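Local structure of endonuclease NucS (Pyrococcus abyssi, 2VLD) at residues Lys36-Gly41 / Glu101-Glu106; Ile158-Gly163 / Val172-Arg177. The protein cleaves single-stranded 3' and 5' extremities of branched DNA structures, binds single-stranded DNA and interacts with PCNA. The protein carries 2 engineered substitutions. All blocks are in the same frame, centred on the assembly; numbering follows the deposited sequence.

In the fold
The two contacts lie in different domains of one chain and follow each other in sequence. Contact 1 comes first, in the N-terminal PH-like domain, the region that holds the single-stranded DNA binding site. It pairs strand 28-40 with strand 98-104 of a large antiparallel sheet. Contact 2 joins strands 157-164 and 170-175 of the mixed five-stranded sheet in the C-terminal domain, the region that holds the nuclease active site. Their centres are 50 Å apart, on opposite sides of the chain's centre. Contact 1 meets H183 and R190 of the second subunit, and contact 2 meets its K44. Each N-terminal domain thus faces the C-terminal domain of the other chain.

Contact 1. Residues Lys36-Gly41 / Glu101-Glu106; sequences KVHYEG and EVEIIE
E101 pairs with H38, and its backbone bonds H38 both ways. E101 N gives to H38 O at 2.8 Å, and H38 N gives to E101 O. The strands run antiparallel in the sheet of the PH-like domain. The carboxylate of E101 lies alongside the imidazole, its CD 3.7 Å from H38 CD2, the two planes 51° apart. The polar end of E101 is held by R99 in a salt bridge. V102 faces V37 in a non-hydrogen-bonded pair, on the sheet face where both valines meet I64 of strand 62-65. E103 forms a hydrogen-bonded pair with K36. K36 N gives to E103 O at 3.0 Å and E103 N to K36 O. E103 OE1 lies in the H38 ring plane and accepts from H38 NE2 at 2.8 Å; NE2 reaches it on the anti side, 34° out of the carboxylate plane. With chi1 at -50°, CG anti to the carbonyl carbon, the H38 ring turns towards the strand of E101 and E103. K36 lies alongside E103, its CG 3.3 Å from E103 OE1, but NZ stays beyond salt-bridge range of that oxygen. I105 CD1 touches K36 CD at 3.9 Å. On the second subunit, H183 stacks on the H38 ring and packs on E103. The bond to E103 limits rotation of the ring and may favour its protonated form, an effect that R99 and K36 would temper.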
loop_
_atom_site.group_PDB
_atom_site.type_symbol
_atom_site.label_atom_id
_atom_site.label_comp_id
_atom_site.label_asym_id
_atom_site.label_seq_id
_atom_site.Cartn_x
_atom_site.Cartn_y
_atom_site.Cartn_z
ATOM N N LYS A 36 -7.525 14.871 5.922
ATOM C CA LYS A 36 -8.662 14.041 6.273
ATOM C C LYS A 36 -9.264 13.405 5.032
ATOM O O LYS A 36 -8.931 13.785 3.906
ATOM C CB LYS A 36 -9.691 14.760 7.165
ATOM C CG LYS A 36 -9.876 16.239 6.928
ATOM C CD LYS A 36 -10.296 16.960 8.219
ATOM C CE LYS A 36 -11.820 17.102 8.360
ATOM N NZ LYS A 36 -12.173 17.945 9.551
ATOM N N VAL A 37 -10.096 12.393 5.250
ATOM C CA VAL A 37 -10.576 11.560 4.163
ATOM C C VAL A 37 -12.083 11.566 4.190
ATOM O O VAL A 37 -12.687 11.450 5.259
ATOM C CB VAL A 37 -10.065 10.092 4.289
ATOM C CG1 VAL A 37 -10.534 9.248 3.109
ATOM C CG2 VAL A 37 -8.553 10.060 4.415
ATOM N N HIS A 38 -12.665 11.705 3.007
ATOM C CA HIS A 38 -14.100 11.663 2.817
ATOM C C HIS A 38 -14.388 10.667 1.706
ATOM O O HIS A 38 -13.781 10.744 0.627
ATOM C CB HIS A 38 -14.624 13.032 2.393
ATOM C CG HIS A 38 -14.150 14.158 3.256
ATOM N ND1 HIS A 38 -14.833 14.575 4.379
ATOM C CD2 HIS A 38 -13.071 14.968 3.149
ATOM C CE1 HIS A 38 -14.192 15.589 4.931
ATOM N NE2 HIS A 38 -13.120 15.848 4.202
ATOM N N TYR A 39 -15.315 9.749 1.974
ATOM C CA TYR A 39 -15.686 8.724 1.025
ATOM C C TYR A 39 -17.175 8.745 0.799
ATOM O O TYR A 39 -17.955 8.887 1.738
ATOM C CB TYR A 39 -15.286 7.339 1.546
ATOM C CG TYR A 39 -15.740 6.214 0.647
ATOM C CD1 TYR A 39 -15.027 5.910 -0.510
ATOM C CD2 TYR A 39 -16.880 5.460 0.946
ATOM C CE1 TYR A 39 -15.436 4.899 -1.368
ATOM C CE2 TYR A 39 -17.299 4.427 0.100
ATOM C CZ TYR A 39 -16.566 4.154 -1.064
ATOM O OH TYR A 39 -16.943 3.145 -1.934
ATOM N N GLU A 40 -17.557 8.601 -0.461
ATOM C CA GLU A 40 -18.933 8.380 -0.844
ATOM C C GLU A 40 -18.927 7.253 -1.863
ATOM O O GLU A 40 -18.348 7.394 -2.940
ATOM C CB GLU A 40 -19.516 9.630 -1.481
ATOM C CG GLU A 40 -19.723 10.790 -0.535
ATOM C CD GLU A 40 -19.977 12.104 -1.268
ATOM O OE1 GLU A 40 -20.456 12.083 -2.428
ATOM O OE2 GLU A 40 -19.682 13.166 -0.676
ATOM N N GLY A 41 -19.567 6.139 -1.528
ATOM C CA GLY A 41 -19.667 5.002 -2.437
ATOM C C GLY A 41 -21.014 4.366 -2.237
ATOM O O GLY A 41 -22.035 4.955 -2.601
ATOM N N GLU A 101 -11.950 11.364 -1.378
ATOM C CA GLU A 101 -11.276 12.653 -1.265
ATOM C C GLU A 101 -10.268 12.707 -0.122
ATOM O O GLU A 101 -10.538 12.284 0.998
ATOM C CB GLU A 101 -12.299 13.784 -1.117
ATOM C CG GLU A 101 -11.741 15.052 -0.503
ATOM C CD GLU A 101 -12.773 16.156 -0.363
ATOM O OE1 GLU A 101 -13.981 15.855 -0.361
ATOM O OE2 GLU A 101 -12.373 17.331 -0.253
ATOM N N VAL A 102 -9.098 13.237 -0.429
ATOM C CA VAL A 102 -8.105 13.530 0.576
ATOM C C VAL A 102 -8.076 15.040 0.673
ATOM O O VAL A 102 -7.530 15.704 -0.206
ATOM C CB VAL A 102 -6.706 12.997 0.160
ATOM C CG1 VAL A 102 -5.638 13.469 1.125
ATOM C CG2 VAL A 102 -6.717 11.483 0.101
ATOM N N GLU A 103 -8.682 15.601 1.713
ATOM C CA GLU A 103 -8.540 17.038 1.907
ATOM C C GLU A 103 -7.243 17.283 2.648
ATOM O O GLU A 103 -7.102 16.933 3.812
ATOM C CB GLU A 103 -9.769 17.691 2.572
ATOM C CG GLU A 103 -9.703 17.921 4.069
ATOM C CD GLU A 103 -10.879 18.734 4.580
ATOM O OE1 GLU A 103 -11.845 18.130 5.104
ATOM O OE2 GLU A 103 -10.850 19.978 4.449
ATOM N N ILE A 104 -6.282 17.842 1.934
ATOM C CA ILE A 104 -4.951 18.054 2.473
ATOM C C ILE A 104 -4.970 19.197 3.466
ATOM O O ILE A 104 -5.403 20.300 3.149
ATOM C CB ILE A 104 -3.935 18.352 1.357
ATOM C CG1 ILE A 104 -3.984 17.238 0.302
ATOM C CG2 ILE A 104 -2.543 18.565 1.954
ATOM C CD1 ILE A 104 -2.841 17.254 -0.670
ATOM N N ILE A 105 -4.514 18.915 4.676
ATOM C CA ILE A 105 -4.406 19.917 5.716
ATOM C C ILE A 105 -3.001 20.508 5.705
ATOM O O ILE A 105 -2.811 21.722 5.812
ATOM C CB ILE A 105 -4.714 19.289 7.083
ATOM C CG1 ILE A 105 -6.228 19.140 7.228
ATOM C CG2 ILE A 105 -4.102 20.112 8.234
ATOM C CD1 ILE A 105 -6.660 18.392 8.450
ATOM N N GLU A 106 -2.027 19.626 5.540
ATOM C CA GLU A 106 -0.638 19.944 5.750
ATOM C C GLU A 106 0.162 18.911 4.955
ATOM O O GLU A 106 0.294 17.762 5.386
ATOM C CB GLU A 106 -0.346 19.869 7.253
ATOM C CG GLU A 106 1.116 19.770 7.652
ATOM C CD GLU A 106 1.830 21.107 7.707
ATOM O OE1 GLU A 106 1.162 22.158 7.599
ATOM O OE2 GLU A 106 3.071 21.101 7.866
#

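Contact 2. Residues Ile158-Gly163 / Val172-Arg177; sequences IVDVMG and VLELKR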
loop_
_atom_site.group_PDB
_atom_site.type_symbol
_atom_site.label_atom_id
_atom_site.label_comp_id
_atom_site.label_asym_id
_atom_site.label_seq_id
_atom_site.Cartn_x
_atom_site.Cartn_y
_atom_site.Cartn_z
ATOM N N ILE A 158 12.660 -23.281 2.449
ATOM C CA ILE A 158 12.193 -24.307 1.526
ATOM C C ILE A 158 13.309 -24.695 0.578
ATOM O O ILE A 158 13.948 -23.841 -0.026
ATOM C CB ILE A 158 10.980 -23.834 0.769
ATOM C CG1 ILE A 158 9.942 -23.318 1.776
ATOM C CG2 ILE A 158 10.434 -24.954 -0.117
ATOM C CD1 ILE A 158 8.543 -23.171 1.228
ATOM N N VAL A 159 13.543 -25.999 0.479
ATOM C CA VAL A 159 14.688 -26.551 -0.212
ATOM C C VAL A 159 14.212 -27.123 -1.543
ATOM O O VAL A 159 13.271 -27.894 -1.570
ATOM C CB VAL A 159 15.347 -27.649 0.675
ATOM C CG1 VAL A 159 16.350 -28.482 -0.108
ATOM C CG2 VAL A 159 16.002 -27.020 1.906
ATOM N N ASP A 160 14.862 -26.748 -2.640
ATOM C CA ASP A 160 14.425 -27.162 -3.991
ATOM C C ASP A 160 14.305 -28.674 -4.135
ATOM O O ASP A 160 13.221 -29.192 -4.376
ATOM C CB ASP A 160 15.362 -26.584 -5.065
ATOM C CG ASP A 160 15.286 -25.057 -5.149
ATOM O OD1 ASP A 160 14.325 -24.494 -4.581
ATOM O OD2 ASP A 160 16.165 -24.412 -5.777
ATOM N N VAL A 161 15.440 -29.361 -3.996
ATOM C CA VAL A 161 15.504 -30.805 -3.821
ATOM C C VAL A 161 16.318 -31.123 -2.544
ATOM O O VAL A 161 17.328 -30.476 -2.257
ATOM C CB VAL A 161 16.165 -31.476 -5.021
ATOM C CG1 VAL A 161 16.418 -32.962 -4.744
ATOM C CG2 VAL A 161 15.305 -31.304 -6.263
HETATM N N MSE A 162 15.852 -32.100 -1.773
HETATM C CA MSE A 162 16.601 -32.605 -0.632
HETATM C C MSE A 162 16.723 -34.105 -0.783
HETATM O O MSE A 162 15.776 -34.778 -1.220
HETATM C CB MSE A 162 15.931 -32.246 0.690
HETATM C CG MSE A 162 16.738 -32.632 1.907
HETATM SE SE MSE A 162 15.957 -31.892 3.551
HETATM C CE MSE A 162 15.420 -33.521 4.473
ATOM N N GLY A 163 17.903 -34.612 -0.451
ATOM C CA GLY A 163 18.173 -36.027 -0.529
ATOM C C GLY A 163 19.225 -36.477 0.452
ATOM O O GLY A 163 19.543 -35.786 1.423
ATOM N N VAL A 172 21.404 -30.999 0.507
ATOM C CA VAL A 172 20.539 -29.929 0.037
ATOM C C VAL A 172 20.938 -29.515 -1.379
ATOM O O VAL A 172 22.105 -29.235 -1.623
ATOM C CB VAL A 172 20.650 -28.732 0.988
ATOM C CG1 VAL A 172 20.039 -27.487 0.382
ATOM C CG2 VAL A 172 19.974 -29.056 2.256
ATOM N N LEU A 173 19.983 -29.495 -2.305
ATOM C CA LEU A 173 20.200 -28.913 -3.645
ATOM C C LEU A 173 19.424 -27.608 -3.817
ATOM O O LEU A 173 18.223 -27.544 -3.549
ATOM C CB LEU A 173 19.786 -29.865 -4.768
ATOM C CG LEU A 173 20.358 -31.267 -4.936
ATOM C CD1 LEU A 173 19.829 -31.867 -6.238
ATOM C CD2 LEU A 173 21.875 -31.267 -4.920
ATOM N N GLU A 174 20.123 -26.570 -4.254
ATOM C CA GLU A 174 19.518 -25.322 -4.686
ATOM C C GLU A 174 19.665 -25.224 -6.206
ATOM O O GLU A 174 20.783 -25.155 -6.715
ATOM C CB GLU A 174 20.211 -24.148 -3.993
ATOM C CG GLU A 174 19.624 -22.769 -4.281
ATOM C CD GLU A 174 18.246 -22.555 -3.662
ATOM O OE1 GLU A 174 17.719 -23.475 -2.991
ATOM O OE2 GLU A 174 17.676 -21.461 -3.857
ATOM N N LEU A 175 18.541 -25.237 -6.921
ATOM C CA LEU A 175 18.553 -25.191 -8.391
ATOM C C LEU A 175 18.248 -23.803 -8.927
ATOM O O LEU A 175 17.183 -23.236 -8.676
ATOM C CB LEU A 175 17.546 -26.174 -9.003
ATOM C CG LEU A 175 17.190 -27.497 -8.333
ATOM C CD1 LEU A 175 16.076 -28.164 -9.097
ATOM C CD2 LEU A 175 18.400 -28.413 -8.233
ATOM N N LYS A 176 19.191 -23.257 -9.676
ATOM C CA LYS A 176 18.945 -22.047 -10.450
ATOM C C LYS A 176 19.093 -22.410 -11.925
ATOM O O LYS A 176 19.795 -23.364 -12.261
ATOM C CB LYS A 176 19.893 -20.920 -10.023
ATOM C CG LYS A 176 19.644 -20.421 -8.586
ATOM C CD LYS A 176 18.702 -19.207 -8.535
ATOM C CE LYS A 176 17.637 -19.330 -7.423
ATOM N NZ LYS A 176 18.135 -19.305 -6.004
ATOM N N ARG A 177 18.404 -21.683 -12.799
ATOM C CA ARG A 177 18.441 -21.985 -14.234
ATOM C C ARG A 177 19.292 -20.991 -15.027
ATOM O O ARG A 177 19.562 -21.204 -16.213
ATOM C CB ARG A 177 17.027 -22.055 -14.813
ATOM C CG ARG A 177 16.251 -20.765 -14.654
ATOM C CD ARG A 177 15.179 -20.623 -15.714
ATOM N NE ARG A 177 14.206 -19.614 -15.312
ATOM C CZ ARG A 177 13.166 -19.849 -14.515
ATOM N NH1 ARG A 177 12.944 -21.068 -14.030
ATOM N NH2 ARG A 177 12.342 -18.860 -14.205
#
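The carboxylates of D160 and E174 come close with their planes 18° apart. D160 OD2 is 3.3 Å from E174 OE1, two acceptors. They sit on a beta hairpin of the PD-(D/E)XK nuclease domain, where D160, E174 and K176 fit that family's signature. K44 of the second subunit makes a salt bridge with D160 OD1 and a long, weak ion pair with E174 OE1, which probably offsets the like charges. E174 OE2 is met at its anti side by K176 NZ, 3.1 Å away in a salt bridge, and accepts from Q187. The bend of E174 at chi2 (69°) brings its carboxylate back towards D160. With an alanine here, K176 NZ would probably lose its carboxylate mate and Q187 its acceptor. On the other side, V161 lies alongside L173, V161 CB 3.9 Å from L173 CD1. A131 and I134 of helix 127-136 cover this side. On the V172 face, the side chains of V159 and V172 cross at about a right angle, CG1 to CG1. L173 N bonds V161 O nearly straight (161°); the return bond from V161 N is weak. Where the strand turns a corner at D160, OD2 accepts from L175 N at 2.8 Å through its anti lone pair.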